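Long-range contacts in UDP-N-Acetylenolpyruvylglucosamine Reductase (Thermus caldophilus, PDB 2GQT), which probably reduces UDP-N-acetylenolpyruvylglucosamine to UDP-N-acetylmuramate with NADPH and its bound FAD, a step in building the bacterial cell wall: residues A[50-55]-A[245-250]; A[199-204]-A[258-263]; A[207-212]-A[232-237]. All coordinates share one frame; numbering follows the deposited sequence.

Contact 1: A[50-55]-A[245-250]; sequences NLLVLD and KDVLEL. With FAD (flavin-adenine dinucleotide), chain C.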
loop_
_atom_site.group_PDB
_atom_site.type_symbol
_atom_site.label_atom_id
_atom_site.label_comp_id
_atom_site.label_asym_id
_atom_site.label_seq_id
_atom_site.Cartn_x
_atom_site.Cartn_y
_atom_site.Cartn_z
ATOM N N ASN A 50 -2.004 2.835 2.319
ATOM C CA ASN A 50 -1.138 3.224 3.439
ATOM C C ASN A 50 -1.089 4.728 3.697
ATOM O O ASN A 50 -0.241 5.198 4.471
ATOM C CB ASN A 50 0.285 2.668 3.293
ATOM C CG ASN A 50 1.065 2.715 4.612
ATOM O OD1 ASN A 50 2.195 3.202 4.670
ATOM N ND2 ASN A 50 0.436 2.252 5.684
ATOM N N LEU A 51 -2.012 5.470 3.088
ATOM C CA LEU A 51 -1.984 6.933 3.152
ATOM C C LEU A 51 -2.997 7.531 4.102
ATOM O O LEU A 51 -4.183 7.183 4.071
ATOM C CB LEU A 51 -2.228 7.542 1.768
ATOM C CG LEU A 51 -1.171 7.226 0.704
ATOM C CD1 LEU A 51 -1.570 7.833 -0.619
ATOM C CD2 LEU A 51 0.210 7.711 1.101
ATOM N N LEU A 52 -2.508 8.446 4.929
ATOM C CA LEU A 52 -3.357 9.378 5.658
ATOM C C LEU A 52 -3.198 10.749 4.989
ATOM O O LEU A 52 -2.188 11.415 5.154
ATOM C CB LEU A 52 -2.949 9.434 7.135
ATOM C CG LEU A 52 -3.604 10.502 8.015
ATOM C CD1 LEU A 52 -5.114 10.471 7.904
ATOM C CD2 LEU A 52 -3.161 10.364 9.460
ATOM N N VAL A 53 -4.185 11.135 4.194
ATOM C CA VAL A 53 -4.117 12.391 3.456
ATOM C C VAL A 53 -4.883 13.439 4.228
ATOM O O VAL A 53 -6.042 13.234 4.576
ATOM C CB VAL A 53 -4.671 12.250 2.022
ATOM C CG1 VAL A 53 -4.559 13.587 1.285
ATOM C CG2 VAL A 53 -3.919 11.151 1.274
ATOM N N LEU A 54 -4.215 14.555 4.506
ATOM C CA LEU A 54 -4.801 15.619 5.305
ATOM C C LEU A 54 -5.907 16.351 4.552
ATOM O O LEU A 54 -6.024 16.257 3.320
ATOM C CB LEU A 54 -3.710 16.542 5.872
ATOM C CG LEU A 54 -2.704 15.813 6.787
ATOM C CD1 LEU A 54 -1.873 16.773 7.600
ATOM C CD2 LEU A 54 -3.374 14.795 7.713
ATOM N N ASP A 55 -6.736 17.059 5.309
ATOM C CA ASP A 55 -7.946 17.653 4.768
ATOM C C ASP A 55 -7.651 18.749 3.752
ATOM O O ASP A 55 -8.496 19.046 2.915
ATOM C CB ASP A 55 -8.820 18.172 5.912
ATOM C CG ASP A 55 -9.256 17.062 6.863
ATOM O OD1 ASP A 55 -9.768 16.026 6.376
ATOM O OD2 ASP A 55 -9.079 17.220 8.098
ATOM N N LYS A 245 -8.243 15.378 10.360
ATOM C CA LYS A 245 -7.992 16.035 11.647
ATOM C C LYS A 245 -8.399 15.153 12.833
ATOM O O LYS A 245 -7.703 15.101 13.852
ATOM C CB LYS A 245 -8.718 17.387 11.688
ATOM C CG LYS A 245 -8.900 17.991 13.062
ATOM C CD LYS A 245 -9.474 19.386 12.975
ATOM C CE LYS A 245 -10.932 19.390 12.570
ATOM N NZ LYS A 245 -11.536 20.719 12.878
ATOM N N ASP A 246 -9.528 14.466 12.677
ATOM C CA ASP A 246 -10.045 13.553 13.699
ATOM C C ASP A 246 -9.144 12.341 13.858
ATOM O O ASP A 246 -8.863 11.914 14.975
ATOM C CB ASP A 246 -11.440 13.060 13.331
ATOM C CG ASP A 246 -12.412 14.182 13.101
ATOM O OD1 ASP A 246 -12.461 15.095 13.948
ATOM O OD2 ASP A 246 -13.135 14.137 12.079
ATOM N N VAL A 247 -8.713 11.780 12.732
ATOM C CA VAL A 247 -7.782 10.659 12.742
ATOM C C VAL A 247 -6.479 11.057 13.451
ATOM O O VAL A 247 -6.001 10.315 14.313
ATOM C CB VAL A 247 -7.495 10.150 11.313
ATOM C CG1 VAL A 247 -6.448 9.050 11.354
ATOM C CG2 VAL A 247 -8.781 9.664 10.657
ATOM N N LEU A 248 -5.913 12.215 13.103
ATOM C CA LEU A 248 -4.668 12.684 13.744
ATOM C C LEU A 248 -4.834 12.898 15.243
ATOM O O LEU A 248 -3.940 12.579 16.021
ATOM C CB LEU A 248 -4.146 13.974 13.105
ATOM C CG LEU A 248 -3.482 13.903 11.725
ATOM C CD1 LEU A 248 -3.255 15.316 11.219
ATOM C CD2 LEU A 248 -2.171 13.113 11.735
ATOM N N GLU A 249 -5.982 13.430 15.642
ATOM C CA GLU A 249 -6.255 13.607 17.064
ATOM C C GLU A 249 -6.269 12.267 17.797
ATOM O O GLU A 249 -5.694 12.135 18.877
ATOM C CB GLU A 249 -7.572 14.338 17.271
ATOM C CG GLU A 249 -7.785 14.765 18.710
ATOM C CD GLU A 249 -8.990 15.656 18.892
ATOM O OE1 GLU A 249 -9.596 15.613 19.981
ATOM O OE2 GLU A 249 -9.337 16.392 17.946
ATOM N N LEU A 250 -6.907 11.266 17.203
ATOM C CA LEU A 250 -6.914 9.935 17.778
ATOM C C LEU A 250 -5.512 9.331 17.861
ATOM O O LEU A 250 -5.163 8.699 18.861
ATOM C CB LEU A 250 -7.841 9.041 16.973
ATOM C CG LEU A 250 -8.164 7.671 17.535
ATOM C CD1 LEU A 250 -8.712 7.753 18.965
ATOM C CD2 LEU A 250 -9.144 6.981 16.608
HETATM P PA FAD C . -0.354 3.841 -1.460
HETATM O O1A FAD C . -0.972 3.826 -0.124
HETATM O O2A FAD C . -1.092 4.397 -2.616
HETATM O O5B FAD C . 1.059 4.561 -1.417
HETATM C C5B FAD C . 1.998 4.205 -0.395
HETATM C C4B FAD C . 3.370 4.735 -0.750
HETATM O O4B FAD C . 3.824 4.070 -1.947
HETATM C C3B FAD C . 3.409 6.240 -1.051
HETATM O O3B FAD C . 4.691 6.729 -0.655
HETATM C C2B FAD C . 3.277 6.269 -2.569
HETATM O O2B FAD C . 3.832 7.456 -3.135
HETATM C C1B FAD C . 4.122 5.073 -2.951
HETATM N N9A FAD C . 3.829 4.483 -4.274
HETATM C C8A FAD C . 2.659 3.970 -4.686
HETATM N N7A FAD C . 2.802 3.512 -5.932
HETATM C C5A FAD C . 4.071 3.707 -6.304
HETATM C C6A FAD C . 4.810 3.467 -7.468
HETATM N N6A FAD C . 4.288 2.877 -8.551
HETATM N N1A FAD C . 6.110 3.823 -7.487
HETATM C C2A FAD C . 6.683 4.417 -6.430
HETATM N N3A FAD C . 6.024 4.682 -5.306
HETATM C C4A FAD C . 4.723 4.336 -5.244
HETATM N N1 FAD C . 0.953 -3.605 4.639
HETATM C C2 FAD C . 1.828 -4.647 4.862
HETATM O O2 FAD C . 3.027 -4.481 4.689
HETATM N N3 FAD C . 1.348 -5.874 5.311
HETATM C C4 FAD C . -0.008 -6.096 5.520
HETATM O O4 FAD C . -0.397 -7.203 5.908
HETATM C C4X FAD C . -0.886 -5.041 5.282
HETATM N N5 FAD C . -2.252 -5.215 5.488
HETATM C C5X FAD C . -3.132 -4.169 5.183
HETATM C C6 FAD C . -4.504 -4.376 5.328
HETATM C C7 FAD C . -5.410 -3.365 5.022
HETATM C C7M FAD C . -6.914 -3.621 5.177
HETATM C C8 FAD C . -4.928 -2.130 4.574
HETATM C C8M FAD C . -5.911 -1.000 4.236
HETATM C C9 FAD C . -3.558 -1.922 4.438
HETATM C C9A FAD C . -2.646 -2.933 4.739
HETATM N N10 FAD C . -1.261 -2.737 4.605
HETATM C C10 FAD C . -0.399 -3.804 4.846
HETATM C "C1'" FAD C . -0.682 -1.418 4.237
HETATM C "C2'" FAD C . -0.635 -1.200 2.716
HETATM O "O2'" FAD C . -1.546 -2.091 2.042
HETATM C "C3'" FAD C . 0.765 -1.417 2.138
HETATM O "O3'" FAD C . 1.677 -0.469 2.711
HETATM C "C4'" FAD C . 0.771 -1.316 0.607
HETATM O "O4'" FAD C . 2.042 -1.740 0.112
HETATM C "C5'" FAD C . 0.476 0.089 0.088
HETATM O "O5'" FAD C . 0.313 -0.020 -1.327
HETATM P P FAD C . -0.654 0.998 -2.088
HETATM O O1P FAD C . -0.568 0.660 -3.522
HETATM O O2P FAD C . -1.979 1.084 -1.438
HETATM O O3P FAD C . 0.173 2.354 -1.847
#

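Contact 2: A[199-204]-A[258-263]; sequences CAFKNP and LPLELE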
loop_
_atom_site.group_PDB
_atom_site.type_symbol
_atom_site.label_atom_id
_atom_site.label_comp_id
_atom_site.label_asym_id
_atom_site.label_seq_id
_atom_site.Cartn_x
_atom_site.Cartn_y
_atom_site.Cartn_z
ATOM N N CYS A 199 -2.759 -1.423 9.504
ATOM C CA CYS A 199 -2.140 -1.142 10.796
ATOM C C CYS A 199 -1.716 0.329 10.889
ATOM O O CYS A 199 -0.906 0.803 10.084
ATOM C CB CYS A 199 -0.952 -2.079 11.037
ATOM S SG CYS A 199 -1.399 -3.818 11.350
ATOM N N ALA A 200 -2.302 1.050 11.849
ATOM C CA ALA A 200 -1.977 2.459 12.100
ATOM C C ALA A 200 -0.540 2.638 12.550
ATOM O O ALA A 200 0.164 3.527 12.063
ATOM C CB ALA A 200 -2.923 3.046 13.150
ATOM N N PHE A 201 -0.121 1.785 13.481
ATOM C CA PHE A 201 1.154 1.935 14.165
ATOM C C PHE A 201 2.127 0.811 13.848
ATOM O O PHE A 201 1.716 -0.303 13.513
ATOM C CB PHE A 201 0.939 2.028 15.684
ATOM C CG PHE A 201 0.165 3.246 16.107
ATOM C CD1 PHE A 201 -1.187 3.159 16.421
ATOM C CD2 PHE A 201 0.786 4.485 16.174
ATOM C CE1 PHE A 201 -1.904 4.295 16.793
ATOM C CE2 PHE A 201 0.073 5.626 16.542
ATOM C CZ PHE A 201 -1.270 5.526 16.858
ATOM N N LYS A 202 3.413 1.142 13.953
ATOM C CA LYS A 202 4.505 0.169 13.934
ATOM C C LYS A 202 4.581 -0.551 15.279
ATOM O O LYS A 202 4.138 -0.023 16.296
ATOM C CB LYS A 202 5.840 0.883 13.718
ATOM C CG LYS A 202 6.018 1.531 12.361
ATOM C CD LYS A 202 7.376 2.217 12.269
ATOM C CE LYS A 202 7.717 2.617 10.841
ATOM N NZ LYS A 202 6.871 3.735 10.361
ATOM N N ASN A 203 5.187 -1.734 15.288
ATOM C CA ASN A 203 5.461 -2.441 16.536
ATOM C C ASN A 203 6.825 -2.064 17.125
ATOM O O ASN A 203 7.833 -2.068 16.408
ATOM C CB ASN A 203 5.377 -3.956 16.324
ATOM C CG ASN A 203 3.991 -4.422 15.914
ATOM O OD1 ASN A 203 2.980 -3.820 16.276
ATOM N ND2 ASN A 203 3.938 -5.511 15.160
ATOM N N PRO A 204 6.867 -1.721 18.428
ATOM C CA PRO A 204 8.158 -1.545 19.088
ATOM C C PRO A 204 8.915 -2.874 19.141
ATOM O O PRO A 204 8.281 -3.931 19.034
ATOM C CB PRO A 204 7.771 -1.099 20.505
ATOM C CG PRO A 204 6.381 -0.600 20.390
ATOM C CD PRO A 204 5.750 -1.463 19.352
ATOM N N LEU A 258 1.220 5.519 24.720
ATOM C CA LEU A 258 2.163 4.516 24.219
ATOM C C LEU A 258 3.135 5.165 23.233
ATOM O O LEU A 258 2.705 5.868 22.328
ATOM C CB LEU A 258 1.411 3.370 23.528
ATOM C CG LEU A 258 0.543 2.442 24.387
ATOM C CD1 LEU A 258 -0.524 1.762 23.549
ATOM C CD2 LEU A 258 1.413 1.425 25.130
ATOM N N PRO A 259 4.456 4.955 23.426
ATOM C CA PRO A 259 5.427 5.496 22.473
ATOM C C PRO A 259 5.417 4.751 21.123
ATOM O O PRO A 259 6.373 4.044 20.780
ATOM C CB PRO A 259 6.762 5.310 23.199
ATOM C CG PRO A 259 6.547 4.126 24.060
ATOM C CD PRO A 259 5.117 4.219 24.522
ATOM N N LEU A 260 4.334 4.915 20.367
ATOM C CA LEU A 260 4.188 4.262 19.066
ATOM C C LEU A 260 4.401 5.245 17.920
ATOM O O LEU A 260 3.992 6.405 18.006
ATOM C CB LEU A 260 2.801 3.623 18.949
ATOM C CG LEU A 260 2.446 2.463 19.890
ATOM C CD1 LEU A 260 0.987 2.075 19.742
ATOM C CD2 LEU A 260 3.344 1.261 19.642
ATOM N N GLU A 261 5.047 4.773 16.851
ATOM C CA GLU A 261 5.237 5.564 15.633
ATOM C C GLU A 261 4.236 5.106 14.576
ATOM O O GLU A 261 3.882 3.925 14.520
ATOM C CB GLU A 261 6.677 5.439 15.100
ATOM C CG GLU A 261 7.762 6.066 15.992
ATOM C CD GLU A 261 7.687 7.590 16.070
ATOM O OE1 GLU A 261 7.414 8.246 15.039
ATOM O OE2 GLU A 261 7.914 8.140 17.172
ATOM N N LEU A 262 3.788 6.043 13.744
ATOM C CA LEU A 262 2.857 5.736 12.659
ATOM C C LEU A 262 3.470 4.845 11.594
ATOM O O LEU A 262 4.615 5.048 11.180
ATOM C CB LEU A 262 2.372 7.015 11.984
ATOM C CG LEU A 262 1.186 7.755 12.585
ATOM C CD1 LEU A 262 0.875 8.957 11.712
ATOM C CD2 LEU A 262 -0.032 6.843 12.699
ATOM N N GLU A 263 2.693 3.866 11.156
ATOM C CA GLU A 263 3.028 3.065 9.983
ATOM C C GLU A 263 2.552 3.792 8.716
ATOM O O GLU A 263 3.209 3.732 7.672
ATOM C CB GLU A 263 2.391 1.679 10.104
ATOM C CG GLU A 263 2.612 0.739 8.921
ATOM C CD GLU A 263 4.023 0.158 8.835
ATOM O OE1 GLU A 263 4.918 0.591 9.584
ATOM O OE2 GLU A 263 4.244 -0.733 7.990
HETATM O O HOH W 1 5.872 2.029 17.014
#

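Contact 3: A[207-212]-A[232-237]; sequences QSAGRL and HGNFIV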
loop_
_atom_site.group_PDB
_atom_site.type_symbol
_atom_site.label_atom_id
_atom_site.label_comp_id
_atom_site.label_asym_id
_atom_site.label_seq_id
_atom_site.Cartn_x
_atom_site.Cartn_y
_atom_site.Cartn_z
ATOM N N GLN A 207 7.506 -6.060 20.961
ATOM C CA GLN A 207 6.180 -5.653 21.423
ATOM C C GLN A 207 5.179 -5.692 20.269
ATOM O O GLN A 207 5.571 -5.776 19.102
ATOM C CB GLN A 207 6.237 -4.246 22.034
ATOM C CG GLN A 207 7.054 -4.140 23.329
ATOM C CD GLN A 207 7.460 -2.708 23.670
ATOM O OE1 GLN A 207 6.653 -1.780 23.588
ATOM N NE2 GLN A 207 8.718 -2.528 24.061
ATOM N N SER A 208 3.889 -5.634 20.599
ATOM C CA SER A 208 2.819 -5.601 19.598
ATOM C C SER A 208 1.921 -4.388 19.801
ATOM O O SER A 208 1.323 -4.234 20.864
ATOM C CB SER A 208 1.974 -6.875 19.664
ATOM O OG SER A 208 0.731 -6.706 18.998
ATOM N N ALA A 209 1.825 -3.542 18.775
ATOM C CA ALA A 209 0.986 -2.337 18.828
ATOM C C ALA A 209 -0.479 -2.650 19.154
ATOM O O ALA A 209 -1.049 -2.043 20.059
ATOM C CB ALA A 209 1.097 -1.547 17.529
ATOM N N GLY A 210 -1.071 -3.599 18.434
ATOM C CA GLY A 210 -2.465 -3.979 18.652
ATOM C C GLY A 210 -2.738 -4.457 20.065
ATOM O O GLY A 210 -3.698 -4.023 20.703
ATOM N N ARG A 211 -1.875 -5.346 20.556
ATOM C CA ARG A 211 -1.994 -5.880 21.911
ATOM C C ARG A 211 -1.779 -4.791 22.964
ATOM O O ARG A 211 -2.528 -4.724 23.943
ATOM C CB ARG A 211 -1.027 -7.051 22.126
ATOM C CG ARG A 211 -1.486 -8.050 23.175
ATOM C CD ARG A 211 -0.660 -9.330 23.150
ATOM N NE ARG A 211 -0.574 -9.900 21.809
ATOM C CZ ARG A 211 0.562 -10.095 21.141
ATOM N NH1 ARG A 211 1.734 -9.791 21.688
ATOM N NH2 ARG A 211 0.527 -10.612 19.923
ATOM N N LEU A 212 -0.776 -3.932 22.755
ATOM C CA LEU A 212 -0.511 -2.818 23.674
ATOM C C LEU A 212 -1.710 -1.878 23.761
ATOM O O LEU A 212 -2.131 -1.502 24.852
ATOM C CB LEU A 212 0.742 -2.020 23.277
ATOM C CG LEU A 212 2.128 -2.611 23.576
ATOM C CD1 LEU A 212 3.199 -1.810 22.841
ATOM C CD2 LEU A 212 2.437 -2.665 25.075
ATOM N N HIS A 232 -9.806 -4.755 16.618
ATOM C CA HIS A 232 -8.347 -4.816 16.583
ATOM C C HIS A 232 -7.766 -3.456 16.941
ATOM O O HIS A 232 -8.055 -2.466 16.270
ATOM C CB HIS A 232 -7.879 -5.225 15.181
ATOM C CG HIS A 232 -6.452 -5.670 15.116
ATOM N ND1 HIS A 232 -5.392 -4.858 15.469
ATOM C CD2 HIS A 232 -5.909 -6.840 14.704
ATOM C CE1 HIS A 232 -4.260 -5.513 15.281
ATOM N NE2 HIS A 232 -4.547 -6.719 14.821
ATOM N N GLY A 233 -6.936 -3.426 17.980
ATOM C CA GLY A 233 -6.410 -2.177 18.524
ATOM C C GLY A 233 -5.557 -1.347 17.589
ATOM O O GLY A 233 -5.491 -0.125 17.735
ATOM N N ASN A 234 -4.919 -2.003 16.621
ATOM C CA ASN A 234 -4.035 -1.309 15.681
ATOM C C ASN A 234 -4.742 -0.839 14.407
ATOM O O ASN A 234 -4.101 -0.535 13.399
ATOM C CB ASN A 234 -2.806 -2.160 15.337
ATOM C CG ASN A 234 -1.600 -1.309 14.937
ATOM O OD1 ASN A 234 -1.571 -0.098 15.166
ATOM N ND2 ASN A 234 -0.601 -1.944 14.330
ATOM N N PHE A 235 -6.069 -0.774 14.444
ATOM C CA PHE A 235 -6.835 -0.242 13.327
ATOM C C PHE A 235 -7.671 0.952 13.763
ATOM O O PHE A 235 -8.411 0.886 14.750
ATOM C CB PHE A 235 -7.712 -1.322 12.696
ATOM C CG PHE A 235 -6.937 -2.335 11.904
ATOM C CD1 PHE A 235 -6.257 -3.368 12.542
ATOM C CD2 PHE A 235 -6.879 -2.257 10.518
ATOM C CE1 PHE A 235 -5.531 -4.303 11.817
ATOM C CE2 PHE A 235 -6.157 -3.198 9.780
ATOM C CZ PHE A 235 -5.482 -4.222 10.436
ATOM N N ILE A 236 -7.503 2.060 13.048
ATOM C CA ILE A 236 -8.400 3.192 13.182
ATOM C C ILE A 236 -9.357 3.148 12.012
ATOM O O ILE A 236 -8.953 3.059 10.837
ATOM C CB ILE A 236 -7.652 4.537 13.259
ATOM C CG1 ILE A 236 -6.884 4.605 14.583
ATOM C CG2 ILE A 236 -8.627 5.718 13.104
ATOM C CD1 ILE A 236 -5.820 5.696 14.657
ATOM N N VAL A 237 -10.637 3.189 12.330
ATOM C CA VAL A 237 -11.650 3.072 11.310
ATOM C C VAL A 237 -12.454 4.366 11.138
ATOM O O VAL A 237 -12.596 5.179 12.069
ATOM C CB VAL A 237 -12.547 1.834 11.565
ATOM C CG1 VAL A 237 -11.707 0.545 11.552
ATOM C CG2 VAL A 237 -13.290 1.971 12.885
HETATM O O HOH W 2 -0.550 -4.994 15.789
HETATM O O HOH W 3 -6.132 -5.963 19.358
#

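Contact 1: A[50-55]-A[245-250]
Leu52 and Leu54 meet Val247 and Leu248 in a small apolar layer. Leu52 points at the helix and forks over two of its residues. Its CD1 lies 4.0 Å from Val247 CG1, the two side chains running antiparallel alongside one another. Its other methyl, CD2, touches CD2 of Leu248 at 3.7 Å. Leu54 meets the other methyl of Leu248. The pair cross at about a right angle, and Leu54 CD2 comes to 3.5 Å from Leu248 CD1. Each methyl of Leu248 therefore has its own leucine partner.

Strand 51-53 pairs in parallel with strand 265-267, and helix 244-257 packs beside this two-stranded sheet. The contact thus joins a strand of the FAD-binding family region to a helix of the C-terminal one. Val266 also touches Leu52 and Leu54.

The polar part lies at the early end of the helix. Lys245 N donates to Asp55 OD2 at 3.0 Å, on the syn side and 26° out of the carboxylate plane. Asp55 OD1 accepts from Ala244 N, so both carboxylate oxygens hold backbone N-H groups near the helix start. With its CG beside its own backbone N (chi1 -61°), Asp55 turns the carboxylate toward these donors.

At the other end of 50-55 the bond is to the cofactor. Asn50 N donates to O1A of the FAD diphosphate at 2.8 Å. Leu51 CG packs 3.5 Å from the same oxygen.

Contact 2: A[199-204]-A[258-263]
Lys202 lies across Glu261, Leu262 and Glu263 with its whole side chain. Its CB sits 3.7 Å from Glu261 O. CG comes next and meets Glu263 OE1 at 3.1 Å. CD and CE run on past that carboxylate oxygen and Leu262 O. A bend at the last torsion (chi4 70°) brings NZ to Leu262 O, where it donates at 2.7 Å, tilted 22° from the carbonyl plane. Its salt bridge to Glu263 OE1 is long, at 3.8 Å.

The backbones form a single beta bridge between Phe201 and Leu262. Lys202 N donates to Glu261 O at 2.9 Å, and Glu263 N donates to Ala200 O at 2.7 Å. This bridge joins the loop that carries Cys199, the probable proton donor of the active site, to the loop leading into strand 265-267. A water accepts from Glu261 N and donates to Lys202 O.

On the apolar side, Leu260 CD1 makes a CH-pi contact over one face of the Phe201 ring, 4.3 Å from its centroid. Glu261 O lies at the ring edge. Leu262 CD2 approaches obliquely. Val251 and Val254 of helix 244-257 and Ile213 of helix 209-215 also touch the Phe201 side chain. With an alanine in place of Phe201, Leu260 CD1 is likely to lose the ring face it packs on, and a gap would open here. Leu260 CD2 turns to Pro204 instead, 3.6 Å from its CG.

Contact 3: A[207-212]-A[232-237]
A type I beta turn, His232 to Phe235, packs against the first turn of helix 209-215. The turn leads into strand 236-238, so the contact ties a helix start to a strand start. The backbones come nearest at Gly210 and Asn234. Gly210 CA is 3.7 Å from Asn234 N and 4.1 Å from His232 CE1. A beta carbon on Gly210 would run into that imidazole carbon. Ala209 CB packs on the amide of Asn234, 3.6 Å from ND2. No direct hydrogen bond links the two segments. Water does so twice. One accepts from Gly210 N at 3.0 Å and, weakly, from Asn234 ND2. The other accepts from Gly233 N and donates weakly to Gly210 O.

Asn234 OD1 accepts from Phe201 N, which fixes the amide beside Cys199. At the helix start, Ser208 is the N-cap and its OG accepts a weak bond from Arg211 N.

The imidazole of His232 is held within its own turn. Phe235 CE1 sits 3.6 Å above the centre of one face. Asn234 N meets ND1 at the ring edge, 3.1 Å away and only 1° out of the ring plane.

In the fold
Contacts 2 and 3 are neighbours, their centres about 8 Å apart. Two probable hydrogen bonds join them: Asn203 OD1 to Ala209 N at 2.8 Å, and Ala200 N to Asn234 O at 2.9 Å. Contact 1 lies farther off, about 14 Å from contact 2 and 17 Å from contact 3 between centres. It still touches contact 3, through Leu250 CD2 on Ile236 CG2 at 3.8 Å. Contact 1 binds the FAD diphosphate. Contact 2 holds Cys199, and its Glu263 side chain comes about 4 Å from that of Arg152, probably also of the active site, and about 5 Å from FAD. Contact 3 backs Cys199 with Asn234, whose side chain is about 3 Å from that of Cys199 and about 10 Å from FAD.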